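Local coordinates for protein 4-alpha-glucanotransferase (Corynebacterium glutamicum, PDB 5B68) that belongs to the amylomaltase family and pairs a TIM-barrel-type glucanotransferase domain with an N-terminal beta-sandwich domain, at residues A[303-307]-A[308-312]; A[610-613]-A[614-618]. All blocks are in the same frame, centred on the assembly; numbering follows the deposited sequence.

Contact 1 (A[303-307]-A[308-312])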
loop_
_atom_site.group_PDB
_atom_site.type_symbol
_atom_site.label_atom_id
_atom_site.label_comp_id
_atom_site.label_asym_id
_atom_site.label_seq_id
_atom_site.Cartn_x
_atom_site.Cartn_y
_atom_site.Cartn_z
ATOM N N MET A 303 2.149 20.758 27.471
ATOM C CA MET A 303 3.269 20.548 28.370
ATOM C C MET A 303 4.547 20.953 27.705
ATOM O O MET A 303 4.707 20.722 26.511
ATOM C CB MET A 303 3.408 19.075 28.758
ATOM C CG MET A 303 2.251 18.497 29.538
ATOM S SD MET A 303 2.065 19.309 31.179
ATOM C CE MET A 303 0.635 20.280 30.772
ATOM N N PRO A 304 5.466 21.550 28.467
ATOM C CA PRO A 304 6.711 22.039 27.893
ATOM C C PRO A 304 7.693 20.921 27.730
ATOM O O PRO A 304 7.799 20.043 28.597
ATOM C CB PRO A 304 7.206 23.068 28.931
ATOM C CG PRO A 304 6.626 22.578 30.218
ATOM C CD PRO A 304 5.285 22.019 29.857
ATOM N N ARG A 305 8.426 20.952 26.629
ATOM C CA ARG A 305 9.417 19.922 26.355
ATOM C C ARG A 305 10.764 20.304 26.873
ATOM O O ARG A 305 11.111 21.469 26.906
ATOM C CB ARG A 305 9.504 19.673 24.827
ATOM C CG ARG A 305 8.436 18.724 24.293
ATOM C CD ARG A 305 8.633 18.477 22.796
ATOM N NE ARG A 305 8.365 19.719 22.125
ATOM C CZ ARG A 305 7.161 20.261 21.951
ATOM N NH1 ARG A 305 6.061 19.616 22.282
ATOM N NH2 ARG A 305 7.068 21.446 21.361
ATOM N N SER A 306 11.522 19.313 27.290
ATOM C CA SER A 306 12.910 19.521 27.604
ATOM C C SER A 306 13.602 19.892 26.333
ATOM O O SER A 306 13.103 19.646 25.240
ATOM C CB SER A 306 13.536 18.252 28.149
ATOM O OG SER A 306 13.630 17.297 27.115
ATOM N N SER A 307 14.783 20.464 26.455
ATOM C CA SER A 307 15.456 20.956 25.272
ATOM C C SER A 307 15.920 19.808 24.371
ATOM O O SER A 307 15.985 20.000 23.163
ATOM C CB SER A 307 16.616 21.855 25.669
ATOM O OG SER A 307 17.600 21.046 26.259
ATOM N N GLU A 308 16.229 18.625 24.918
ATOM C CA GLU A 308 16.611 17.491 24.057
ATOM C C GLU A 308 15.372 17.082 23.235
ATOM O O GLU A 308 15.443 16.970 22.013
ATOM C CB GLU A 308 17.184 16.304 24.830
ATOM C CG GLU A 308 17.657 15.182 23.890
ATOM C CD GLU A 308 18.523 14.113 24.552
ATOM O OE1 GLU A 308 19.361 13.489 23.851
ATOM O OE2 GLU A 308 18.365 13.879 25.766
ATOM N N ARG A 309 14.241 16.974 23.918
ATOM C CA ARG A 309 12.947 16.642 23.288
ATOM C C ARG A 309 12.526 17.676 22.249
ATOM O O ARG A 309 12.114 17.305 21.145
ATOM C CB ARG A 309 11.829 16.499 24.326
ATOM C CG ARG A 309 11.997 15.311 25.244
ATOM C CD ARG A 309 11.577 14.032 24.614
ATOM N NE ARG A 309 10.121 14.007 24.421
ATOM C CZ ARG A 309 9.531 13.141 23.601
ATOM N NH1 ARG A 309 10.281 12.242 22.975
ATOM N NH2 ARG A 309 8.230 13.151 23.412
ATOM N N GLU A 310 12.638 18.959 22.591
ATOM C CA GLU A 310 12.330 20.028 21.618
ATOM C C GLU A 310 13.204 19.924 20.370
ATOM O O GLU A 310 12.674 20.050 19.293
ATOM C CB GLU A 310 12.482 21.428 22.207
ATOM C CG GLU A 310 12.227 22.579 21.249
ATOM C CD GLU A 310 10.799 22.785 20.845
ATOM O OE1 GLU A 310 10.586 23.715 20.042
ATOM O OE2 GLU A 310 9.866 22.048 21.268
ATOM N N ALA A 311 14.500 19.681 20.522
ATOM C CA ALA A 311 15.409 19.601 19.392
ATOM C C ALA A 311 15.136 18.380 18.523
ATOM O O ALA A 311 15.352 18.412 17.350
ATOM C CB ALA A 311 16.871 19.570 19.853
ATOM N N ASN A 312 14.689 17.305 19.137
ATOM C CA ASN A 312 14.188 16.157 18.396
ATOM C C ASN A 312 12.942 16.474 17.580
ATOM O O ASN A 312 12.853 16.099 16.405
ATOM C CB ASN A 312 13.881 15.030 19.359
ATOM C CG ASN A 312 14.955 14.036 19.353
ATOM O OD1 ASN A 312 15.923 14.139 20.112
ATOM N ND2 ASN A 312 14.860 13.109 18.419
#

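Contact 2 (A[610-613]-A[614-618])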
loop_
_atom_site.group_PDB
_atom_site.type_symbol
_atom_site.label_atom_id
_atom_site.label_comp_id
_atom_site.label_asym_id
_atom_site.label_seq_id
_atom_site.Cartn_x
_atom_site.Cartn_y
_atom_site.Cartn_z
ATOM N N ALA A 610 3.044 -33.653 5.101
ATOM C CA ALA A 610 2.605 -32.632 6.099
ATOM C C ALA A 610 1.416 -33.116 6.912
ATOM O O ALA A 610 1.120 -32.621 7.989
ATOM C CB ALA A 610 2.255 -31.319 5.380
ATOM N N LEU A 611 0.693 -34.083 6.372
ATOM C CA LEU A 611 -0.461 -34.657 7.021
ATOM C C LEU A 611 -0.390 -36.134 6.748
ATOM O O LEU A 611 0.256 -36.509 5.805
ATOM C CB LEU A 611 -1.774 -34.156 6.427
ATOM C CG LEU A 611 -2.201 -32.778 6.872
ATOM C CD1 LEU A 611 -3.313 -32.329 5.964
ATOM C CD2 LEU A 611 -2.675 -32.839 8.311
ATOM N N PRO A 612 -1.069 -36.949 7.574
ATOM C CA PRO A 612 -1.184 -38.408 7.158
ATOM C C PRO A 612 -2.051 -38.579 5.898
ATOM O O PRO A 612 -3.043 -37.843 5.667
ATOM C CB PRO A 612 -1.841 -39.048 8.356
ATOM C CG PRO A 612 -2.732 -37.996 8.904
ATOM C CD PRO A 612 -1.971 -36.661 8.698
ATOM N N ALA A 613 -1.713 -39.563 5.079
ATOM C CA ALA A 613 -2.451 -39.766 3.855
ATOM C C ALA A 613 -3.759 -40.513 4.097
ATOM O O ALA A 613 -3.868 -41.691 3.776
ATOM C CB ALA A 613 -1.579 -40.516 2.862
ATOM N N ARG A 614 -4.749 -39.812 4.601
ATOM C CA ARG A 614 -6.061 -40.367 4.835
ATOM C C ARG A 614 -6.894 -40.611 3.599
ATOM O O ARG A 614 -7.958 -41.192 3.706
ATOM C CB ARG A 614 -6.859 -39.471 5.746
ATOM C CG ARG A 614 -6.233 -39.268 7.089
ATOM C CD ARG A 614 -7.201 -38.577 7.993
ATOM N NE ARG A 614 -6.555 -38.145 9.212
ATOM C CZ ARG A 614 -7.176 -38.080 10.372
ATOM N NH1 ARG A 614 -8.449 -38.418 10.444
ATOM N NH2 ARG A 614 -6.534 -37.681 11.445
ATOM N N GLU A 615 -6.458 -40.127 2.446
ATOM C CA GLU A 615 -7.328 -40.104 1.278
ATOM C C GLU A 615 -8.574 -39.277 1.584
ATOM O O GLU A 615 -9.626 -39.793 1.869
ATOM C CB GLU A 615 -7.666 -41.509 0.803
ATOM C CG GLU A 615 -6.446 -42.320 0.412
ATOM C CD GLU A 615 -5.691 -41.731 -0.760
ATOM O OE1 GLU A 615 -4.543 -42.137 -0.991
ATOM O OE2 GLU A 615 -6.240 -40.860 -1.456
ATOM N N TYR A 616 -8.369 -37.969 1.632
ATOM C CA TYR A 616 -9.373 -36.987 2.015
ATOM C C TYR A 616 -10.611 -36.870 1.121
ATOM O O TYR A 616 -11.668 -36.547 1.591
ATOM C CB TYR A 616 -8.707 -35.626 2.258
ATOM C CG TYR A 616 -7.718 -35.672 3.400
ATOM C CD1 TYR A 616 -6.405 -36.025 3.186
ATOM C CD2 TYR A 616 -8.107 -35.380 4.685
ATOM C CE1 TYR A 616 -5.506 -36.078 4.222
ATOM C CE2 TYR A 616 -7.216 -35.429 5.729
ATOM C CZ TYR A 616 -5.918 -35.782 5.490
ATOM O OH TYR A 616 -5.037 -35.834 6.518
ATOM N N VAL A 617 -10.455 -37.073 -0.169
ATOM C CA VAL A 617 -11.590 -36.999 -1.110
ATOM C C VAL A 617 -12.497 -38.152 -0.753
ATOM O O VAL A 617 -12.104 -39.297 -0.872
ATOM C CB VAL A 617 -11.152 -37.134 -2.598
ATOM C CG1 VAL A 617 -12.355 -37.181 -3.552
ATOM C CG2 VAL A 617 -10.194 -36.002 -3.009
ATOM N N GLY A 618 -13.678 -37.834 -0.277
ATOM C CA GLY A 618 -14.644 -38.840 0.079
ATOM C C GLY A 618 -15.047 -38.682 1.517
ATOM O O GLY A 618 -16.160 -39.056 1.868
#

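Contact 1 (A[303-307]-A[308-312])
R305 grips E310 side-on: both NE and NH2 reach one carboxylate oxygen, OE2, with NH2 to OE2 at 2.9 Å. The guanidinium and carboxylate planes are nearly coplanar, 17° apart, and NH2 uses the syn lone pair of OE2, whereas NE meets that oxygen nearly along its C-O bond. E310 has CG anti to the backbone N (chi1 178°) and a bend at chi2, which turns the carboxylate toward the R305 guanidinium. Nearer the backbone the side chains pack together, R305 CB 4.0 Å from R309 CB and S306 OG 3.2 Å from R309 CG. The R309 guanidinium turns away to E365 and E255, and W361 of helix 349-376 touches both arginines. By contrast, the solvent side, with the exposed S307 and E308, contributes mainly backbone: A311 N bonds to S307 O at 3.0 Å. The backbone N of R309 donates to S306 OG at 3.3 Å, and that of E310 to S306 O at 2.8 Å, the latter with an N-H...O angle of 168°. S306 thus serves the first turn with both its hydroxyl and its carbonyl, the arrangement of a serine N-cap, here at the start of helix 307-338.

Contact 2 (A[610-613]-A[614-618])
With CG anti to its carbonyl carbon (chi1 -63°) and the ring turned to chi2 88°, Y616 sends its hydroxyl back along the chain to P612 O. A similar first torsion at R614, followed by a chain extended from CG to NE, lays this arginine alongside the proline ring, the two side chains pointing the same way.

The Y616 hydroxyl donates to P612 O, with OH and O 3.0 Å apart. It approaches in the carbonyl plane, and P612 O in turn lies at the edge of the phenol ring. The same oxygen receives a second bond from the backbone, R614 N to P612 O at 2.8 Å. This one is bent, with an N-H...O angle of 134°, and its donor stands above the carbonyl plane. Such a bent bond between residues two apart closes an inverse gamma turn, here centred on A613. The tyrosine therefore adds a side-chain bond to the carbonyl that already closes the turn, tying a residue four positions further on to its start.

Van der Waals contacts accompany the two bonds. R614 CB lies over one face of the Y616 ring, 3.8 Å above its plane and offset toward the rim. Further out, R614 NE comes within 3.8 Å of P612 CG, which sits at the guanidinium edge, and the R614 side chain also touches E629 of helix 627-639. L611 crosses the tyrosine at about a right angle, its CB 3.7 Å from Y616 OH and its CD1 4.4 Å from Y616 CZ. Both L611 and the buried Y616 rest on L602 of helix 587-607, and Y616 N is hydrogen-bonded to D603 OD1 of that helix.

How the contacts relate
Contact 1 and contact 2 are separate surface features of one chain, both in its glucanotransferase region, and contact 1 ends well before contact 2 begins along the chain. Their centres are about 63 Å apart and their nearest atoms about 48 Å, so they do not touch. Both lie far out, with centres about 33 Å (contact 1) and about 38 Å (contact 2) from the centre of the chain. Each belongs to a connection between helices: 303-312 leads from helix 286-301 into helix 307-338, whereas 610-618 is part of the loop between helices 587-607 and 627-639. A glycerol, probably from the crystallisation liquor, lies about 5 Å from the R309 side chain in contact 1.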